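Local structure of arylamine n-acetyltransferase (Mycobacterium smegmatis, 1W5R) at residues N43-L47 / L48-V52; A59-A62 / K63-R67; L159-G163 / D164-L168. The protein transfers an acetyl group, probably from acetyl-CoA as in other members of its family, to the amino nitrogen of arylamines. The protein carries 1 engineered substitution. All blocks are in the same frame, centred on the assembly; numbering follows the deposited sequence.

Interaction 1 of 3, residues N43-L47 / L48-V52; sequences NLDPL and LGIPV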
loop_
_atom_site.group_PDB
_atom_site.type_symbol
_atom_site.label_atom_id
_atom_site.label_comp_id
_atom_site.label_asym_id
_atom_site.label_seq_id
_atom_site.Cartn_x
_atom_site.Cartn_y
_atom_site.Cartn_z
ATOM N N ASN A 43 20.343 -0.272 8.199
ATOM C CA ASN A 43 21.385 0.524 8.849
ATOM C C ASN A 43 21.112 0.694 10.344
ATOM O O ASN A 43 21.378 1.749 10.892
ATOM C CB ASN A 43 21.489 1.910 8.201
ATOM C CG ASN A 43 20.287 2.771 8.528
ATOM O OD1 ASN A 43 19.167 2.261 8.583
ATOM N ND2 ASN A 43 20.510 4.067 8.767
ATOM N N LEU A 44 20.569 -0.327 10.995
ATOM C CA LEU A 44 20.276 -0.186 12.426
ATOM C C LEU A 44 21.535 0.099 13.255
ATOM O O LEU A 44 21.464 0.849 14.231
ATOM C CB LEU A 44 19.557 -1.411 12.967
ATOM C CG LEU A 44 18.100 -1.499 12.503
ATOM C CD1 LEU A 44 17.649 -2.956 12.517
ATOM C CD2 LEU A 44 17.174 -0.607 13.339
ATOM N N ASP A 45 22.681 -0.467 12.866
ATOM C CA ASP A 45 23.906 -0.207 13.636
ATOM C C ASP A 45 24.265 1.292 13.617
ATOM O O ASP A 45 24.301 1.911 14.675
ATOM C CB ASP A 45 25.079 -1.084 13.177
ATOM C CG ASP A 45 25.033 -2.491 13.769
ATOM O OD1 ASP A 45 24.066 -2.838 14.498
ATOM O OD2 ASP A 45 25.982 -3.268 13.496
ATOM N N PRO A 46 24.513 1.894 12.431
ATOM C CA PRO A 46 24.845 3.338 12.448
ATOM C C PRO A 46 23.748 4.201 13.056
ATOM O O PRO A 46 24.054 5.209 13.698
ATOM C CB PRO A 46 25.033 3.707 10.974
ATOM C CG PRO A 46 25.061 2.456 10.217
ATOM C CD PRO A 46 24.639 1.309 11.080
ATOM N N LEU A 47 22.487 3.818 12.849
ATOM C CA LEU A 47 21.372 4.551 13.473
ATOM C C LEU A 47 21.532 4.619 14.999
ATOM O O LEU A 47 21.266 5.669 15.624
ATOM C CB LEU A 47 20.020 3.917 13.100
ATOM C CG LEU A 47 18.772 4.579 13.721
ATOM C CD1 LEU A 47 18.574 5.992 13.202
ATOM C CD2 LEU A 47 17.539 3.725 13.481
ATOM N N LEU A 48 22.013 3.515 15.569
ATOM C CA LEU A 48 22.141 3.368 17.018
ATOM C C LEU A 48 23.534 3.757 17.514
ATOM O O LEU A 48 23.885 3.496 18.674
ATOM C CB LEU A 48 21.803 1.932 17.427
ATOM C CG LEU A 48 20.316 1.602 17.225
ATOM C CD1 LEU A 48 20.093 0.103 17.199
ATOM C CD2 LEU A 48 19.455 2.270 18.305
ATOM N N GLY A 49 24.331 4.368 16.640
ATOM C CA GLY A 49 25.673 4.832 17.032
ATOM C C GLY A 49 26.733 3.739 17.045
ATOM O O GLY A 49 27.808 3.906 17.638
ATOM N N ILE A 50 26.447 2.618 16.388
ATOM C CA ILE A 50 27.409 1.525 16.255
ATOM C C ILE A 50 28.046 1.635 14.860
ATOM O O ILE A 50 27.371 1.415 13.848
ATOM C CB ILE A 50 26.725 0.144 16.411
ATOM C CG1 ILE A 50 25.988 0.042 17.758
ATOM C CG2 ILE A 50 27.738 -0.974 16.265
ATOM C CD1 ILE A 50 24.946 -1.065 17.822
ATOM N N PRO A 51 29.338 2.001 14.788
ATOM C CA PRO A 51 30.001 2.088 13.493
ATOM C C PRO A 51 30.048 0.758 12.748
ATOM O O PRO A 51 29.996 -0.312 13.367
ATOM C CB PRO A 51 31.429 2.527 13.866
ATOM C CG PRO A 51 31.265 3.232 15.172
ATOM C CD PRO A 51 30.255 2.389 15.881
ATOM N N VAL A 52 30.152 0.850 11.423
ATOM C CA VAL A 52 30.455 -0.300 10.575
ATOM C C VAL A 52 31.880 -0.072 10.107
ATOM O O VAL A 52 32.124 0.627 9.118
ATOM C CB VAL A 52 29.507 -0.423 9.376
ATOM C CG1 VAL A 52 29.846 -1.664 8.562
ATOM C CG2 VAL A 52 28.069 -0.513 9.858
HETATM O O HOH W 1 28.591 -2.710 12.829
#

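Interaction 2 of 3, residues A59-A62 / K63-R67; sequences ALFA and KLVDR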
loop_
_atom_site.group_PDB
_atom_site.type_symbol
_atom_site.label_atom_id
_atom_site.label_comp_id
_atom_site.label_asym_id
_atom_site.label_seq_id
_atom_site.Cartn_x
_atom_site.Cartn_y
_atom_site.Cartn_z
ATOM N N ALA A 59 33.901 -10.669 10.315
ATOM C CA ALA A 59 32.920 -9.719 10.813
ATOM C C ALA A 59 31.628 -9.790 10.004
ATOM O O ALA A 59 30.545 -9.775 10.571
ATOM C CB ALA A 59 33.478 -8.330 10.767
ATOM N N LEU A 60 31.747 -9.847 8.679
ATOM C CA LEU A 60 30.546 -9.784 7.836
ATOM C C LEU A 60 29.709 -11.069 7.867
ATOM O O LEU A 60 28.473 -11.010 7.891
ATOM C CB LEU A 60 30.918 -9.380 6.409
ATOM C CG LEU A 60 31.568 -7.998 6.297
ATOM C CD1 LEU A 60 31.849 -7.662 4.837
ATOM C CD2 LEU A 60 30.696 -6.914 6.965
ATOM N N PHE A 61 30.377 -12.221 7.877
ATOM C CA PHE A 61 29.660 -13.490 8.040
ATOM C C PHE A 61 28.986 -13.550 9.410
ATOM O O PHE A 61 27.823 -13.937 9.525
ATOM C CB PHE A 61 30.606 -14.685 7.859
ATOM C CG PHE A 61 30.811 -15.113 6.422
ATOM C CD1 PHE A 61 31.761 -14.484 5.615
ATOM C CD2 PHE A 61 30.078 -16.185 5.884
ATOM C CE1 PHE A 61 31.974 -14.896 4.277
ATOM C CE2 PHE A 61 30.287 -16.609 4.551
ATOM C CZ PHE A 61 31.229 -15.962 3.750
ATOM N N ALA A 62 29.699 -13.125 10.451
ATOM C CA ALA A 62 29.139 -13.172 11.794
ATOM C C ALA A 62 27.835 -12.376 11.892
ATOM O O ALA A 62 26.844 -12.863 12.438
ATOM C CB ALA A 62 30.157 -12.701 12.823
ATOM N N LYS A 63 27.822 -11.170 11.335
ATOM C CA LYS A 63 26.636 -10.328 11.425
ATOM C C LYS A 63 25.514 -10.716 10.452
ATOM O O LYS A 63 24.380 -10.927 10.866
ATOM C CB LYS A 63 27.005 -8.856 11.236
ATOM C CG LYS A 63 25.815 -7.919 11.358
ATOM C CD LYS A 63 26.205 -6.473 11.127
ATOM C CE LYS A 63 24.989 -5.572 11.136
ATOM N NZ LYS A 63 25.353 -4.154 10.893
ATOM N N LEU A 64 25.831 -10.789 9.162
ATOM C CA LEU A 64 24.774 -10.947 8.156
ATOM C C LEU A 64 24.297 -12.382 7.987
ATOM O O LEU A 64 23.204 -12.617 7.466
ATOM C CB LEU A 64 25.215 -10.400 6.799
ATOM C CG LEU A 64 24.975 -8.906 6.579
ATOM C CD1 LEU A 64 25.821 -8.082 7.523
ATOM C CD2 LEU A 64 25.260 -8.542 5.116
ATOM N N VAL A 65 25.127 -13.333 8.408
ATOM C CA VAL A 65 24.760 -14.739 8.317
ATOM C C VAL A 65 24.386 -15.271 9.705
ATOM O O VAL A 65 23.222 -15.592 9.945
ATOM C CB VAL A 65 25.861 -15.584 7.632
ATOM C CG1 VAL A 65 25.498 -17.079 7.656
ATOM C CG2 VAL A 65 26.119 -15.073 6.192
ATOM N N ASP A 66 25.349 -15.302 10.624
ATOM C CA ASP A 66 25.143 -15.984 11.911
ATOM C C ASP A 66 24.135 -15.293 12.818
ATOM O O ASP A 66 23.407 -15.959 13.561
ATOM C CB ASP A 66 26.464 -16.158 12.666
ATOM C CG ASP A 66 27.475 -17.008 11.904
ATOM O OD1 ASP A 66 27.090 -17.746 10.966
ATOM O OD2 ASP A 66 28.670 -16.926 12.245
ATOM N N ARG A 67 24.094 -13.964 12.774
ATOM C CA ARG A 67 23.194 -13.210 13.658
ATOM C C ARG A 67 21.875 -12.801 13.003
ATOM O O ARG A 67 21.036 -12.155 13.645
ATOM C CB ARG A 67 23.905 -11.995 14.279
ATOM C CG ARG A 67 25.204 -12.365 15.013
ATOM C CD ARG A 67 25.777 -11.285 15.935
ATOM N NE ARG A 67 25.401 -9.929 15.581
ATOM C CZ ARG A 67 26.209 -9.029 15.036
ATOM N NH1 ARG A 67 27.475 -9.324 14.757
ATOM N NH2 ARG A 67 25.733 -7.823 14.765
HETATM O O HOH W 2 30.283 -8.931 13.149
#

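Interaction 3 of 3, residues L159-G163 / D164-L168; sequences LTRHG and DDHTL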
loop_
_atom_site.group_PDB
_atom_site.type_symbol
_atom_site.label_atom_id
_atom_site.label_comp_id
_atom_site.label_asym_id
_atom_site.label_seq_id
_atom_site.Cartn_x
_atom_site.Cartn_y
_atom_site.Cartn_z
ATOM N N LEU A 159 24.706 1.104 -18.110
ATOM C CA LEU A 159 25.982 1.737 -17.793
ATOM C C LEU A 159 26.369 2.667 -18.927
ATOM O O LEU A 159 26.234 2.328 -20.105
ATOM C CB LEU A 159 27.088 0.700 -17.589
ATOM C CG LEU A 159 27.035 -0.101 -16.288
ATOM C CD1 LEU A 159 27.920 -1.347 -16.369
ATOM C CD2 LEU A 159 27.434 0.772 -15.092
ATOM N N THR A 160 26.815 3.859 -18.569
ATOM C CA THR A 160 27.459 4.770 -19.519
ATOM C C THR A 160 28.792 5.179 -18.909
ATOM O O THR A 160 29.015 4.995 -17.706
ATOM C CB THR A 160 26.599 6.010 -19.813
ATOM O OG1 THR A 160 26.218 6.647 -18.586
ATOM C CG2 THR A 160 25.346 5.630 -20.590
ATOM N N ARG A 161 29.707 5.692 -19.720
ATOM C CA ARG A 161 30.968 6.143 -19.164
ATOM C C ARG A 161 31.544 7.354 -19.873
ATOM O O ARG A 161 31.326 7.556 -21.082
ATOM C CB ARG A 161 31.989 5.001 -19.129
ATOM C CG ARG A 161 32.587 4.607 -20.473
ATOM C CD ARG A 161 33.588 3.467 -20.320
ATOM N NE ARG A 161 34.126 3.049 -21.619
ATOM C CZ ARG A 161 35.142 3.645 -22.241
ATOM N NH1 ARG A 161 35.728 4.712 -21.713
ATOM N NH2 ARG A 161 35.551 3.176 -23.415
ATOM N N HIS A 162 32.257 8.159 -19.093
ATOM C CA HIS A 162 33.149 9.192 -19.600
ATOM C C HIS A 162 34.515 8.783 -19.085
ATOM O O HIS A 162 34.753 8.840 -17.873
ATOM C CB HIS A 162 32.761 10.539 -19.002
ATOM C CG HIS A 162 31.568 11.170 -19.649
ATOM N ND1 HIS A 162 31.181 12.466 -19.384
ATOM C CD2 HIS A 162 30.694 10.696 -20.570
ATOM C CE1 HIS A 162 30.117 12.762 -20.109
ATOM N NE2 HIS A 162 29.799 11.706 -20.835
ATOM N N GLY A 163 35.396 8.344 -19.980
ATOM C CA GLY A 163 36.687 7.770 -19.566
ATOM C C GLY A 163 36.411 6.566 -18.673
ATOM O O GLY A 163 35.608 5.710 -19.025
ATOM N N ASP A 164 37.064 6.497 -17.512
ATOM C CA ASP A 164 36.794 5.393 -16.583
ATOM C C ASP A 164 35.672 5.697 -15.575
ATOM O O ASP A 164 35.351 4.842 -14.760
ATOM C CB ASP A 164 38.064 4.914 -15.861
ATOM C CG ASP A 164 37.874 3.562 -15.177
ATOM O OD1 ASP A 164 37.316 2.630 -15.798
ATOM O OD2 ASP A 164 38.278 3.434 -14.001
ATOM N N ASP A 165 35.083 6.892 -15.638
ATOM C CA ASP A 165 33.942 7.224 -14.778
ATOM C C ASP A 165 32.647 6.655 -15.344
ATOM O O ASP A 165 32.072 7.205 -16.284
ATOM C CB ASP A 165 33.809 8.736 -14.590
ATOM C CG ASP A 165 34.456 9.231 -13.311
ATOM O OD1 ASP A 165 35.558 8.755 -12.960
ATOM O OD2 ASP A 165 33.843 10.101 -12.650
ATOM N N HIS A 166 32.203 5.544 -14.769
ATOM C CA HIS A 166 30.963 4.906 -15.188
ATOM C C HIS A 166 29.810 5.444 -14.369
ATOM O O HIS A 166 29.977 5.805 -13.203
ATOM C CB HIS A 166 31.029 3.392 -14.993
ATOM C CG HIS A 166 32.104 2.722 -15.791
ATOM N ND1 HIS A 166 31.835 1.809 -16.788
ATOM C CD2 HIS A 166 33.454 2.813 -15.714
ATOM C CE1 HIS A 166 32.974 1.379 -17.301
ATOM N NE2 HIS A 166 33.969 1.970 -16.667
ATOM N N THR A 167 28.642 5.498 -14.992
ATOM C CA THR A 167 27.402 5.783 -14.282
ATOM C C THR A 167 26.441 4.631 -14.484
ATOM O O THR A 167 26.196 4.236 -15.611
ATOM C CB THR A 167 26.740 7.078 -14.792
ATOM O OG1 THR A 167 27.616 8.186 -14.568
ATOM C CG2 THR A 167 25.427 7.336 -14.079
ATOM N N LEU A 168 25.907 4.092 -13.390
ATOM C CA LEU A 168 24.797 3.144 -13.471
ATOM C C LEU A 168 23.475 3.877 -13.314
ATOM O O LEU A 168 23.293 4.642 -12.357
ATOM C CB LEU A 168 24.902 2.093 -12.365
ATOM C CG LEU A 168 23.797 1.031 -12.405
ATOM C CD1 LEU A 168 23.963 0.138 -13.628
ATOM C CD2 LEU A 168 23.795 0.207 -11.122
HETATM O O HOH W 3 23.998 5.682 -17.282
#

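Interaction 1 of 3, residues N43-L47 / L48-V52
Asp45 and Ile50 meet across the end of the short helix 44-47, their side chains crossing at an angle where the chain turns back. Asp45 can be followed outward. Its CB lies 3.8 Å from Ile50 CB and close to the Ile50 carbonyl oxygen. The carboxylate carbon CG comes next, against Ile50 CG2 at 4.0 Å. With CG anti to the carbonyl carbon (chi1 -81°), the group lies across the isoleucine: OD1 approaches the CD1 methyl at 3.9 Å, while OD2 passes CG2. Both oxygens have polar partners. OD1 forms a salt bridge with Arg69, and OD2 forms one with Lys63 and also accepts a hydrogen bond from a water, 2.8 Å from OD2, that donates as well to Pro51 O. The carboxylate is thus gripped from several directions, which would probably favour its ionised form.

Beside it, Pro46 CD touches Val52 CG2 at 4.1 Å. Leu48 folds its CG and CD1 over the Leu44 carbonyl oxygen, which also accepts the Leu48 amide, and its side chain packs on Val268 and Arg271 of helix 268-274.

The backbone evidence defines the helix end. Ile50 N donates to Asp45 O at 2.8 Å, a six-to-one bond whose donor stands above the carbonyl plane. Inside it, Gly49 N reaches Pro46 O at 3.1 Å with an N-H...O angle of 158°. Gly49 has positive phi (80°), a conformation that glycine adopts readily, and occupies the C-prime position. This bond pair is the signature of a Schellman motif terminating the helix.

Interaction 2 of 3, residues A59-A62 / K63-R67
Phe61 and Val65, one helical turn apart, lie side by side and point the same way, with Phe61 CD2 4.1 Å from Val65 CG2. This is the apolar part of the contact. Val65 CG1 is anti to the backbone N (chi1 175°), which places CG2 on the side of the phenyl ring; the methyl approaches that ring obliquely.

The backbone bonds change pattern along the segment. Lys63 N to Ala59 O and Leu64 N to Leu60 O, the latter 2.9 Å, are regular i+4 bonds. Phe61 O then accepts twice, from Val65 N and from Asp66 N, each at 3.0 Å. The Asp66 bond is the straighter, with an N-H...O angle of 164°, and spans five residues. Such i+5 spacing marks a pi-type widening of the last turn. Arg67 N continues it with a weak bond to Ala62 O, over which Arg67 CG also packs at 3.1 Å.

Among the polar ends, Arg67 bends at chi3 (-25°), carrying its guanidinium back so that one face lies over Lys63 CA, offset toward the rim. A water in the plane of that group donates to Ala59 O at 2.7 Å and receives a weak bond from Arg67 NH1. Arg67 NE is salt-bridged to Asp262. Lys63 is extended throughout and holds Asp45 and Glu75 with NZ.

Helix 57-66 packs against two others: Phe61 reaches Leu79 and Val83 of helix 73-87 as well as Leu8 and Tyr11 of helix 8-14, Val65 shares Tyr11, and Leu64 also rests on Leu79.

Interaction 3 of 3, residues L159-G163 / D164-L168
Arg161 and His166 run alongside each other in a non-hydrogen-bonded pair, and the arginine lies over the imidazole. Its CB sits 4.0 Å from the ring centroid and only 12° off the ring normal, a CH-pi contact over the face. Further out, CD also passes close to the ring. The chain then extends past the ring, and the guanidinium plane is turned 40° from that of the imidazole. Its NH1 donates in the guanidinium plane to Gly163 O at 2.9 Å, arriving above the carbonyl plane; this holds the arginine tip near the turn in the crystal. Asp164 OD1 meets the ring at its edge and is hydrogen-bonded to Thr184, while the Phe182 ring lies nearly parallel to the imidazole.

The segments form a beta hairpin closed by a two-residue type II' turn from His162 to Asp165. Gly163 takes its second position with a positive phi (59°) that suits this turn and favours glycine. His162 and Asp165 exchange both backbone bonds, as do Thr160 and Thr167.

On the face of Arg161 and His166, Leu159 crosses Leu168, CD2 to CD1 3.8 Å, and both pack on Ile142 and Leu128. Thr160 and Thr167 lie side by side on the other face. Thr160 OG1 stands between the backbone N and carbonyl carbon, 3.9 Å from Thr167 CB, and a water 2.7 Å from OG1 donates to Thr167 O.

In the fold
From the N terminus the three contacts come in series; none nests in or crosses another, and each is local. Interaction 1 closes the end of helix 44-47 and sends the chain toward helix 57-66, whose final turns hold interaction 2. These two are joined directly by the salt bridge between Asp45 OD2 and Lys63 NZ, 2.8 Å, which ties one helix to the next. Interaction 3 comes much later, closing the turn at the tip of the hairpin of strands 157-162 and 165-172 in the larger antiparallel sheet. It touches neither of the others: its nearest atoms are about 20 Å from interaction 1 and about 19 Å from interaction 2, which lies across the chain's centre.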